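PDB 5I62: potential RNA-dependent RNA polymerase from Human picobirnavirus, which catalyses RNA-templated RNA synthesis from ribonucleoside triphosphates, serving both transcription and genome replication of a double-stranded RNA virus. Local coordinates for residues Met42-Ile47 / Arg425-Glu430; Glu50-Leu55 / Thr64-Glu69; Lys119-Leu124 / Ile222-Arg227; Arg242-Met247 / Gln394-Leu399. All blocks are in the same frame, centred on the assembly; numbering follows the deposited sequence.

Contact 1. Residues Met42-Ile47 / Arg425-Glu430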
# COMPACT_ATOMS: atom_id res chain seq x y z
N MET A 42 -10.05 29.41 -4.85
CA MET A 42 -10.72 29.05 -3.62
C MET A 42 -9.76 28.26 -2.74
O MET A 42 -8.94 27.49 -3.24
CB MET A 42 -11.99 28.23 -3.90
CG MET A 42 -13.17 29.08 -4.36
SD MET A 42 -14.59 28.12 -4.91
CE MET A 42 -14.99 27.20 -3.43
N SER A 43 -9.87 28.46 -1.43
CA SER A 43 -9.08 27.67 -0.51
C SER A 43 -9.66 26.26 -0.39
O SER A 43 -10.81 25.99 -0.76
CB SER A 43 -9.02 28.32 0.87
OG SER A 43 -10.28 28.18 1.50
N LEU A 44 -8.85 25.37 0.17
CA LEU A 44 -9.30 24.02 0.43
C LEU A 44 -10.50 24.01 1.38
O LEU A 44 -11.46 23.26 1.17
CB LEU A 44 -8.13 23.22 0.98
CG LEU A 44 -8.35 21.79 1.43
CD1 LEU A 44 -8.69 20.90 0.25
CD2 LEU A 44 -7.07 21.34 2.12
N GLU A 45 -10.47 24.86 2.41
CA GLU A 45 -11.58 24.96 3.36
C GLU A 45 -12.88 25.30 2.63
O GLU A 45 -13.91 24.65 2.83
CB GLU A 45 -11.28 26.01 4.42
CG GLU A 45 -10.09 25.72 5.35
CD GLU A 45 -8.75 25.69 4.61
OE1 GLU A 45 -8.34 26.74 4.06
OE2 GLU A 45 -8.13 24.61 4.58
N SER A 46 -12.83 26.32 1.77
CA SER A 46 -14.03 26.77 1.08
C SER A 46 -14.59 25.71 0.15
O SER A 46 -15.80 25.53 0.06
CB SER A 46 -13.74 28.06 0.32
OG SER A 46 -13.59 29.13 1.23
N ILE A 47 -13.72 25.00 -0.58
CA ILE A 47 -14.16 23.86 -1.38
C ILE A 47 -14.88 22.86 -0.49
O ILE A 47 -16.01 22.44 -0.76
CB ILE A 47 -12.98 23.20 -2.10
CG1 ILE A 47 -12.32 24.17 -3.09
CG2 ILE A 47 -13.44 21.91 -2.80
CD1 ILE A 47 -10.90 23.80 -3.40
N ARG A 425 -7.80 15.27 -2.17
CA ARG A 425 -6.85 14.77 -3.16
C ARG A 425 -7.00 15.48 -4.50
O ARG A 425 -6.02 15.66 -5.22
CB ARG A 425 -7.02 13.27 -3.34
CG ARG A 425 -6.71 12.53 -2.08
CD ARG A 425 -6.40 11.08 -2.32
NE ARG A 425 -5.78 10.55 -1.11
CZ ARG A 425 -4.91 9.55 -1.10
NH1 ARG A 425 -4.54 8.98 -2.25
NH2 ARG A 425 -4.39 9.14 0.05
N LEU A 426 -8.23 15.86 -4.86
CA LEU A 426 -8.41 16.65 -6.08
C LEU A 426 -7.74 18.01 -5.95
O LEU A 426 -7.22 18.56 -6.94
CB LEU A 426 -9.90 16.81 -6.37
CG LEU A 426 -10.63 15.54 -6.79
CD1 LEU A 426 -12.13 15.79 -6.89
CD2 LEU A 426 -10.08 15.02 -8.11
N ALA A 427 -7.72 18.57 -4.74
CA ALA A 427 -7.22 19.93 -4.55
C ALA A 427 -5.72 19.99 -4.31
O ALA A 427 -5.08 21.00 -4.61
CB ALA A 427 -7.97 20.59 -3.39
N MET A 428 -5.13 18.91 -3.80
CA MET A 428 -3.75 18.89 -3.33
C MET A 428 -3.02 17.72 -3.95
O MET A 428 -3.55 16.61 -4.00
CB MET A 428 -3.70 18.75 -1.82
CG MET A 428 -4.31 19.89 -1.07
SD MET A 428 -3.10 21.20 -1.07
CE MET A 428 -3.84 22.32 0.12
N GLN A 429 -1.79 17.94 -4.40
CA GLN A 429 -1.04 16.85 -4.98
C GLN A 429 0.28 16.65 -4.26
O GLN A 429 0.79 17.53 -3.56
CB GLN A 429 -0.80 17.07 -6.48
CG GLN A 429 -0.04 18.33 -6.80
CD GLN A 429 -0.16 18.68 -8.27
OE1 GLN A 429 -0.75 17.92 -9.04
NE2 GLN A 429 0.40 19.83 -8.66
N GLU A 430 0.83 15.45 -4.45
CA GLU A 430 2.05 15.04 -3.77
C GLU A 430 3.30 15.58 -4.45
O GLU A 430 4.30 15.87 -3.78
CB GLU A 430 2.11 13.52 -3.73
CG GLU A 430 3.26 12.98 -2.94
CD GLU A 430 3.17 11.48 -2.81
OE1 GLU A 430 2.15 10.90 -3.26
OE2 GLU A 430 4.12 10.90 -2.27

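Contact 2. Residues Glu50-Leu55 / Thr64-Glu69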
# COMPACT_ATOMS: atom_id res chain seq x y z
N GLU A 50 -18.22 24.10 0.98
CA GLU A 50 -19.31 24.15 0.01
C GLU A 50 -19.89 22.77 -0.25
O GLU A 50 -21.12 22.59 -0.28
CB GLU A 50 -18.80 24.79 -1.29
CG GLU A 50 -19.92 25.14 -2.24
CD GLU A 50 -20.77 26.30 -1.70
OE1 GLU A 50 -21.87 26.53 -2.24
OE2 GLU A 50 -20.33 26.97 -0.75
N TRP A 51 -19.03 21.77 -0.43
CA TRP A 51 -19.53 20.42 -0.63
C TRP A 51 -20.23 19.90 0.63
O TRP A 51 -21.23 19.17 0.54
CB TRP A 51 -18.41 19.46 -1.04
CG TRP A 51 -18.88 18.03 -1.02
CD1 TRP A 51 -18.43 17.02 -0.21
CD2 TRP A 51 -19.92 17.47 -1.82
NE1 TRP A 51 -19.13 15.86 -0.46
CE2 TRP A 51 -20.05 16.11 -1.45
CE3 TRP A 51 -20.76 17.98 -2.82
CZ2 TRP A 51 -20.98 15.26 -2.04
CZ3 TRP A 51 -21.68 17.14 -3.40
CH2 TRP A 51 -21.79 15.79 -3.01
N TYR A 52 -19.74 20.30 1.81
CA TYR A 52 -20.31 19.82 3.06
C TYR A 52 -21.78 20.21 3.19
O TYR A 52 -22.58 19.47 3.77
CB TYR A 52 -19.52 20.35 4.25
CG TYR A 52 -19.69 19.52 5.50
CD1 TYR A 52 -20.87 19.55 6.24
CD2 TYR A 52 -18.68 18.65 5.91
CE1 TYR A 52 -21.03 18.76 7.37
CE2 TYR A 52 -18.83 17.87 7.04
CZ TYR A 52 -20.00 17.93 7.77
OH TYR A 52 -20.14 17.15 8.89
N LYS A 53 -22.14 21.39 2.67
CA LYS A 53 -23.54 21.82 2.73
C LYS A 53 -24.48 20.80 2.11
O LYS A 53 -25.63 20.68 2.53
CB LYS A 53 -23.72 23.16 2.02
CG LYS A 53 -23.04 24.33 2.67
CD LYS A 53 -23.33 25.58 1.86
CE LYS A 53 -22.44 26.73 2.26
NZ LYS A 53 -22.65 27.90 1.38
N LYS A 54 -24.01 20.07 1.09
CA LYS A 54 -24.82 19.05 0.44
C LYS A 54 -24.57 17.64 0.99
O LYS A 54 -25.50 16.83 1.07
CB LYS A 54 -24.58 19.03 -1.07
CG LYS A 54 -23.78 20.01 -1.73
CD LYS A 54 -23.88 19.90 -3.24
CE LYS A 54 -22.83 20.84 -3.73
NZ LYS A 54 -22.89 20.77 -5.12
N LEU A 55 -23.32 17.33 1.38
CA LEU A 55 -23.02 16.04 1.99
C LEU A 55 -23.91 15.79 3.19
O LEU A 55 -24.46 14.69 3.36
CB LEU A 55 -21.55 15.99 2.41
CG LEU A 55 -21.08 14.64 2.97
CD1 LEU A 55 -21.30 13.56 1.93
CD2 LEU A 55 -19.63 14.69 3.41
N THR A 64 -23.66 6.92 10.34
CA THR A 64 -22.30 6.42 10.46
C THR A 64 -21.48 6.70 9.20
O THR A 64 -20.25 6.75 9.28
CB THR A 64 -22.27 4.91 10.80
OG1 THR A 64 -22.70 4.13 9.68
CG2 THR A 64 -23.16 4.62 12.01
N LEU A 65 -22.13 6.88 8.04
CA LEU A 65 -21.40 7.35 6.86
C LEU A 65 -20.93 8.79 7.05
O LEU A 65 -19.82 9.15 6.64
CB LEU A 65 -22.25 7.23 5.60
CG LEU A 65 -21.57 7.72 4.31
CD1 LEU A 65 -20.24 7.01 4.05
CD2 LEU A 65 -22.47 7.57 3.11
N MET A 66 -21.77 9.61 7.69
CA MET A 66 -21.37 10.98 8.01
C MET A 66 -20.21 11.00 9.00
O MET A 66 -19.29 11.81 8.86
CB MET A 66 -22.57 11.76 8.56
CG MET A 66 -22.31 13.25 8.83
SD MET A 66 -21.79 14.21 7.37
CE MET A 66 -23.01 13.71 6.21
N GLU A 67 -20.24 10.11 10.00
CA GLU A 67 -19.11 10.01 10.93
C GLU A 67 -17.83 9.64 10.20
O GLU A 67 -16.76 10.17 10.51
CB GLU A 67 -19.38 8.97 12.01
CG GLU A 67 -20.44 9.34 13.00
CD GLU A 67 -21.17 8.09 13.51
OE1 GLU A 67 -22.40 8.16 13.72
OE2 GLU A 67 -20.51 7.03 13.66
N PHE A 68 -17.93 8.69 9.28
CA PHE A 68 -16.79 8.27 8.46
C PHE A 68 -16.24 9.45 7.66
O PHE A 68 -15.03 9.70 7.64
CB PHE A 68 -17.25 7.12 7.57
CG PHE A 68 -16.33 6.78 6.42
CD1 PHE A 68 -15.24 5.96 6.60
CD2 PHE A 68 -16.64 7.20 5.13
CE1 PHE A 68 -14.43 5.59 5.52
CE2 PHE A 68 -15.84 6.84 4.05
CZ PHE A 68 -14.73 6.02 4.26
N GLU A 69 -17.14 10.20 7.02
CA GLU A 69 -16.74 11.38 6.26
C GLU A 69 -16.11 12.44 7.15
O GLU A 69 -15.08 13.02 6.80
CB GLU A 69 -17.96 11.95 5.53
CG GLU A 69 -18.45 11.12 4.34
CD GLU A 69 -17.81 11.56 3.03
OE1 GLU A 69 -16.75 12.21 3.08
OE2 GLU A 69 -18.38 11.26 1.95

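Contact 3. Residues Lys119-Leu124 / Ile222-Arg227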
# COMPACT_ATOMS: atom_id res chain seq x y z
N LYS A 119 -5.37 -25.69 1.00
CA LYS A 119 -5.34 -27.12 0.71
C LYS A 119 -5.70 -27.37 -0.75
O LYS A 119 -6.68 -26.82 -1.26
CB LYS A 119 -6.33 -27.85 1.61
CG LYS A 119 -6.18 -29.35 1.59
CD LYS A 119 -5.17 -29.75 2.65
CE LYS A 119 -5.70 -29.41 4.05
NZ LYS A 119 -4.67 -29.56 5.13
N GLY A 120 -4.92 -28.22 -1.41
CA GLY A 120 -5.21 -28.59 -2.78
C GLY A 120 -4.77 -27.59 -3.83
O GLY A 120 -4.82 -27.92 -5.02
N VAL A 121 -4.35 -26.39 -3.42
CA VAL A 121 -3.81 -25.42 -4.37
C VAL A 121 -2.58 -25.99 -5.08
O VAL A 121 -1.82 -26.80 -4.53
CB VAL A 121 -3.47 -24.11 -3.64
CG1 VAL A 121 -2.80 -23.10 -4.55
CG2 VAL A 121 -4.74 -23.52 -3.07
N SER A 122 -2.40 -25.58 -6.33
CA SER A 122 -1.20 -25.92 -7.07
C SER A 122 -0.00 -25.26 -6.40
O SER A 122 0.06 -24.03 -6.30
CB SER A 122 -1.33 -25.48 -8.52
OG SER A 122 -2.38 -26.19 -9.17
N ARG A 123 0.93 -26.07 -5.91
CA ARG A 123 2.11 -25.53 -5.25
C ARG A 123 2.88 -24.62 -6.20
O ARG A 123 2.92 -24.83 -7.41
CB ARG A 123 3.02 -26.65 -4.76
CG ARG A 123 2.35 -27.61 -3.79
CD ARG A 123 2.11 -26.94 -2.45
NE ARG A 123 0.68 -26.75 -2.18
CZ ARG A 123 0.20 -26.40 -0.99
NH1 ARG A 123 1.03 -26.19 0.03
NH2 ARG A 123 -1.11 -26.25 -0.81
N LEU A 124 3.50 -23.59 -5.63
CA LEU A 124 4.14 -22.56 -6.42
C LEU A 124 5.52 -23.02 -6.86
O LEU A 124 6.24 -23.69 -6.11
CB LEU A 124 4.25 -21.26 -5.64
CG LEU A 124 2.99 -20.75 -4.96
CD1 LEU A 124 3.31 -19.45 -4.24
CD2 LEU A 124 1.87 -20.55 -5.98
N ILE A 222 0.98 -14.23 -6.02
CA ILE A 222 -0.12 -13.30 -6.10
C ILE A 222 -1.09 -13.70 -7.20
O ILE A 222 -2.32 -13.67 -7.00
CB ILE A 222 0.41 -11.87 -6.28
CG1 ILE A 222 1.04 -11.41 -4.95
CG2 ILE A 222 -0.70 -10.92 -6.71
CD1 ILE A 222 1.96 -10.20 -5.06
N LEU A 223 -0.57 -14.14 -8.35
CA LEU A 223 -1.42 -14.57 -9.46
C LEU A 223 -2.31 -15.75 -9.07
O LEU A 223 -3.50 -15.78 -9.40
CB LEU A 223 -0.59 -14.95 -10.68
CG LEU A 223 -0.48 -13.91 -11.79
CD1 LEU A 223 0.22 -14.54 -13.00
CD2 LEU A 223 -1.88 -13.39 -12.16
N THR A 224 -1.71 -16.76 -8.43
CA THR A 224 -2.46 -17.92 -7.94
C THR A 224 -3.53 -17.50 -6.93
O THR A 224 -4.68 -17.95 -7.02
CB THR A 224 -1.50 -18.92 -7.31
OG1 THR A 224 -0.72 -19.54 -8.33
CG2 THR A 224 -2.27 -20.00 -6.52
N PHE A 225 -3.16 -16.67 -5.96
CA PHE A 225 -4.13 -16.21 -4.97
C PHE A 225 -5.24 -15.39 -5.62
O PHE A 225 -6.41 -15.50 -5.23
CB PHE A 225 -3.43 -15.40 -3.88
CG PHE A 225 -2.86 -16.25 -2.78
CD1 PHE A 225 -2.09 -17.36 -3.07
CD2 PHE A 225 -3.10 -15.94 -1.45
CE1 PHE A 225 -1.57 -18.15 -2.06
CE2 PHE A 225 -2.58 -16.73 -0.42
CZ PHE A 225 -1.82 -17.83 -0.73
N GLN A 226 -4.89 -14.58 -6.62
CA GLN A 226 -5.90 -13.80 -7.34
C GLN A 226 -6.91 -14.69 -8.03
O GLN A 226 -8.13 -14.45 -7.95
CB GLN A 226 -5.22 -12.89 -8.37
CG GLN A 226 -4.54 -11.69 -7.76
CD GLN A 226 -3.71 -10.91 -8.77
OE1 GLN A 226 -3.12 -11.48 -9.69
NE2 GLN A 226 -3.66 -9.59 -8.58
N ARG A 227 -6.44 -15.74 -8.71
CA ARG A 227 -7.36 -16.60 -9.45
C ARG A 227 -8.22 -17.45 -8.52
O ARG A 227 -9.35 -17.79 -8.86
CB ARG A 227 -6.57 -17.46 -10.42
CG ARG A 227 -5.97 -16.60 -11.53
CD ARG A 227 -5.56 -17.44 -12.71
NE ARG A 227 -4.39 -18.23 -12.39
CZ ARG A 227 -3.19 -18.02 -12.92
NH1 ARG A 227 -3.02 -17.05 -13.81
NH2 ARG A 227 -2.17 -18.79 -12.57
O HOH W 1 0.30 -21.91 -8.34

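Contact 4. Residues Arg242-Met247 / Gln394-Leu399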
# COMPACT_ATOMS: atom_id res chain seq x y z
N ARG A 242 -17.92 -8.16 -2.11
CA ARG A 242 -18.64 -9.42 -2.02
C ARG A 242 -18.32 -10.15 -0.73
O ARG A 242 -19.21 -10.72 -0.11
CB ARG A 242 -18.37 -10.31 -3.22
CG ARG A 242 -19.12 -9.86 -4.44
CD ARG A 242 -19.13 -10.93 -5.48
NE ARG A 242 -18.00 -11.83 -5.27
CZ ARG A 242 -16.90 -11.78 -6.01
NH1 ARG A 242 -16.77 -10.87 -6.98
NH2 ARG A 242 -15.90 -12.62 -5.75
N ARG A 243 -17.05 -10.15 -0.32
CA ARG A 243 -16.71 -10.84 0.92
C ARG A 243 -17.21 -10.09 2.15
O ARG A 243 -17.63 -10.72 3.13
CB ARG A 243 -15.21 -11.10 1.01
CG ARG A 243 -14.87 -12.05 2.14
CD ARG A 243 -13.69 -12.93 1.84
NE ARG A 243 -13.86 -13.72 0.61
CZ ARG A 243 -12.88 -14.43 0.05
NH1 ARG A 243 -11.67 -14.44 0.61
NH2 ARG A 243 -13.09 -15.11 -1.07
N ILE A 244 -17.16 -8.75 2.13
CA ILE A 244 -17.79 -7.97 3.21
C ILE A 244 -19.24 -8.40 3.38
O ILE A 244 -19.72 -8.61 4.50
CB ILE A 244 -17.71 -6.46 2.93
CG1 ILE A 244 -16.27 -5.94 2.88
CG2 ILE A 244 -18.54 -5.69 3.97
CD1 ILE A 244 -15.54 -6.05 4.19
N THR A 245 -19.97 -8.49 2.26
CA THR A 245 -21.37 -8.90 2.29
C THR A 245 -21.53 -10.27 2.95
O THR A 245 -22.39 -10.45 3.82
CB THR A 245 -21.93 -8.93 0.86
OG1 THR A 245 -21.66 -7.70 0.18
CG2 THR A 245 -23.45 -9.17 0.88
N LYS A 246 -20.71 -11.24 2.56
CA LYS A 246 -20.79 -12.58 3.14
C LYS A 246 -20.47 -12.57 4.62
O LYS A 246 -21.08 -13.32 5.40
CB LYS A 246 -19.86 -13.54 2.39
CG LYS A 246 -20.32 -13.83 0.96
CD LYS A 246 -21.80 -14.25 0.99
CE LYS A 246 -22.48 -14.12 -0.36
NZ LYS A 246 -22.00 -15.12 -1.36
N MET A 247 -19.55 -11.70 5.04
CA MET A 247 -19.21 -11.58 6.46
C MET A 247 -20.42 -11.12 7.26
O MET A 247 -20.71 -11.66 8.34
CB MET A 247 -18.03 -10.62 6.62
CG MET A 247 -17.54 -10.46 8.07
SD MET A 247 -16.39 -9.07 8.22
CE MET A 247 -17.52 -7.71 7.92
N GLN A 394 -23.28 -3.37 12.60
CA GLN A 394 -23.97 -3.11 11.34
C GLN A 394 -23.09 -2.49 10.26
O GLN A 394 -23.53 -2.45 9.10
CB GLN A 394 -25.18 -2.18 11.54
CG GLN A 394 -26.17 -2.59 12.64
CD GLN A 394 -25.72 -2.13 14.02
OE1 GLN A 394 -24.75 -1.36 14.16
NE2 GLN A 394 -26.43 -2.60 15.06
N ASP A 395 -21.91 -1.99 10.58
CA ASP A 395 -21.09 -1.39 9.53
C ASP A 395 -19.61 -1.66 9.82
O ASP A 395 -19.24 -2.19 10.86
CB ASP A 395 -21.42 0.10 9.38
CG ASP A 395 -21.08 0.93 10.61
OD1 ASP A 395 -20.00 0.76 11.20
OD2 ASP A 395 -21.93 1.76 11.00
N CYS A 396 -18.77 -1.28 8.86
CA CYS A 396 -17.34 -1.45 9.02
C CYS A 396 -16.62 -0.52 8.06
O CYS A 396 -17.21 0.03 7.13
CB CYS A 396 -16.91 -2.91 8.78
SG CYS A 396 -17.23 -3.50 7.10
N THR A 397 -15.33 -0.32 8.32
CA THR A 397 -14.47 0.39 7.40
C THR A 397 -13.30 -0.52 7.08
O THR A 397 -12.77 -1.18 7.98
CB THR A 397 -13.98 1.73 7.98
OG1 THR A 397 -13.31 1.47 9.22
CG2 THR A 397 -15.15 2.66 8.24
N TYR A 398 -12.93 -0.57 5.81
CA TYR A 398 -11.86 -1.44 5.35
C TYR A 398 -11.31 -0.79 4.09
O TYR A 398 -12.08 -0.43 3.21
CB TYR A 398 -12.38 -2.85 5.05
CG TYR A 398 -11.34 -3.83 4.57
CD1 TYR A 398 -10.17 -4.04 5.29
CD2 TYR A 398 -11.52 -4.55 3.39
CE1 TYR A 398 -9.21 -4.94 4.85
CE2 TYR A 398 -10.57 -5.46 2.95
CZ TYR A 398 -9.41 -5.65 3.68
OH TYR A 398 -8.46 -6.55 3.25
N LEU A 399 -9.98 -0.60 4.06
CA LEU A 399 -9.29 0.05 2.93
C LEU A 399 -9.85 1.44 2.66
O LEU A 399 -9.99 1.86 1.51
CB LEU A 399 -9.34 -0.81 1.67
CG LEU A 399 -8.81 -2.24 1.83
CD1 LEU A 399 -8.88 -3.00 0.50
CD2 LEU A 399 -7.39 -2.26 2.40

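Contact 1. Residues Met42-Ile47 / Arg425-Glu430
L44 holds its CG anti to the backbone N (chi1 175°), and its two methyls fork toward different partners. M428, across from it, starts with CG beside its own backbone N and then bends at chi2 (-79°), a fold that carries its terminal methyl over to the leucine. One prong of the fork, L44 CD1, presses on A427 CB at 3.7 Å; the other, L44 CD2, meets M428 CE at 3.9 Å. A turn further along the first helix, I47 reaches the same alanine methyl more distantly, with CD1 4.3 Å from A427 CB. A427 thus presents a small, smooth surface to two branched chains, while the M428 side chain crosses L44 obliquely. The interface is wholly apolar, and polar bonds lie at the helix ends beside it. S43 is the N-cap of helix 44-55: S46 N donates to S43 OG at 3.2 Å, nearly straight at 165°, and I47 N binds S43 O in the first backbone turn. Helix 419-427 finishes opposite, where M428 leaves helical geometry. There A427 O accepts from R35, and R446 binds the carbonyls of R425 and M428, cationic partners that suit the partial negative charge expected at a helix C-terminus. A427 and Q429 also make backbone bonds to T36 and Y34, joining the weakly bonded strand 428-429 to strand 34-35. The whole is a worked case of an N-capped helix start packed by apolar side chains on the end of another helix, tying N-terminal chain to C-terminal helices that, as in related polymerases, probably form the thumb.

Contact 2. Residues Glu50-Leu55 / Thr64-Glu69
E69, whose side chain lies against L55, has a carboxylate gripped by four groups: OE1 accepts from the S418 hydroxyl and M420 N, while OE2 is bonded to H457 NE2 and the T419 hydroxyl. These bonds fix the rotation of a buried acid and may well favour its ionised form. Held in this way, the carboxylate is met by leucine methyls, with L55 CD2 3.6 Å from E69 CD and L55 CD1 3.7 Å from E69 OE2. The neighbouring residue in the contact is M66, doubly bent at chi2 and chi3 (59° and 49°), which curls its methyl to the carbonyl of L55, in the last residue of helix 44-55. M66 CE lies 3.3 Å from L55 O and 3.9 Å from L55 CG, the two side chains sliding past each other in opposite directions. Its sulfur makes a Met-aromatic contact with Y52, SD being 5.0 Å from the ring centroid and 43° off the normal, an oblique approach. The tyrosine hydroxyl is anchored by D70. The axes, nearly antiparallel and 12.4 Å apart, are bridged by these side chains. Helices 44-55 and 63-73 make a helical hairpin; helix 419-427 packs on L55 and W51, W51 leads on to helix 460-469 through an edge-to-face stack on F463, and T64 and L65 touch strand 401-404.

Contact 3. Residues Lys119-Leu124 / Ile222-Arg227
T224 stands between a packed side of this contact and a wet one. On the packed side its carbon atoms meet two different residues of the loop: T224 CG2 touches V121 CG1 at 3.7 Å, and T224 CB lies 4.0 Å from L124 CD2. OG1 lies beside the backbone N (chi1 -71°), which puts CG2 anti to that N and against the valine. The hydroxyl marks the boundary, for OG1 touches L124 CD2 at 3.6 Å while it is also bonded to water. L124 is the buried end of the loop; it also packs on L221 of the same helix and L284 of helix 271-284, and its backbone is pinned by bonds with L284 and T286. Between V121 and L124 the packing gives way to solvent. S122 is exposed, and its carbonyl is joined to the helix indirectly: a water donates to S122 O at 3.0 Å and is also bonded to T224 OG1 at 2.6 Å. That hydroxyl binds P220 O as well, one turn back in the helix, so it serves helix and water together. Within the loop, R123 directs the edge of its guanidinium at V121 O, NE making a weak in-plane bond of 3.4 Å, while NH1 pairs with D283. The arrangement exemplifies a loop packed on a helix by a few apolar side chains and a water: the connection between helices 108-116 and 129-135 meets T224 of helix 208-228 through V121 and L124, a water links S122 O to T224 OG1, and L124 reaches helix 271-284 as well.

Contact 4. Residues Arg242-Met247 / Gln394-Leu399
I244, M247, C396 and Y398 form a buried helix-on-sheet contact in which helix 237-250 lies against strand 395-398. The helix leads into strand 257-261 of the sheet that, by its GDD motif, probably belongs to the palm; the strand opens the hairpin with 401-404 that follows that sheet, the place motif E occupies in viral RNA polymerases. Helix and strand run roughly antiparallel, at 148°, their axes 10.6 Å apart. I244 carries the contact with two branches: its CG2 rests on C396 SG at 4.0 Å, and its CD1 end approaches the Y398 ring obliquely, 4.4 Å from CD2. C396 has its sulfur between backbone N and carbonyl carbon (chi1 63°), standing up from the strand to where the M247 methyl also arrives, CE to SG 4.3 Å. The next residue after the tyrosine, L399, covers one face of its ring, with CG 3.7 Å above the centre. Y398 also touches V362 and D360, the latter in the GDD sequence characteristic of motif C, so this packing lies close to the expected catalytic region. On the strand's other side D395 is bound to Y390 and T64. Because the contact itself rests on methyls, a sulfur and an obliquely met ring at van der Waals range, it is set by shape and burial, with little of the directional constraint that polar bonds would impose.

Overall arrangement
Contacts 1, 2 and 4 are buried, whereas contact 3 is only partly so and is the one in which water bridges the two segments. Contacts 1 and 2 use successive parts of helix 44-55, their centres 16 Å apart, and both bring in helix 419-427; contact 1 is purely apolar, while contact 2 sets leucine methyls against a hydrogen-bonded carboxylate. Contact 2 also touches contact 4, through a probable T64 OG1 to D395 OD2 hydrogen bond of 2.8 Å and packing of F68 on T397. Contact 3 stands apart, its centre 43 Å from that of contact 1 across the chain, although its helix 208-228 is followed in sequence by helix 237-250 of contact 4.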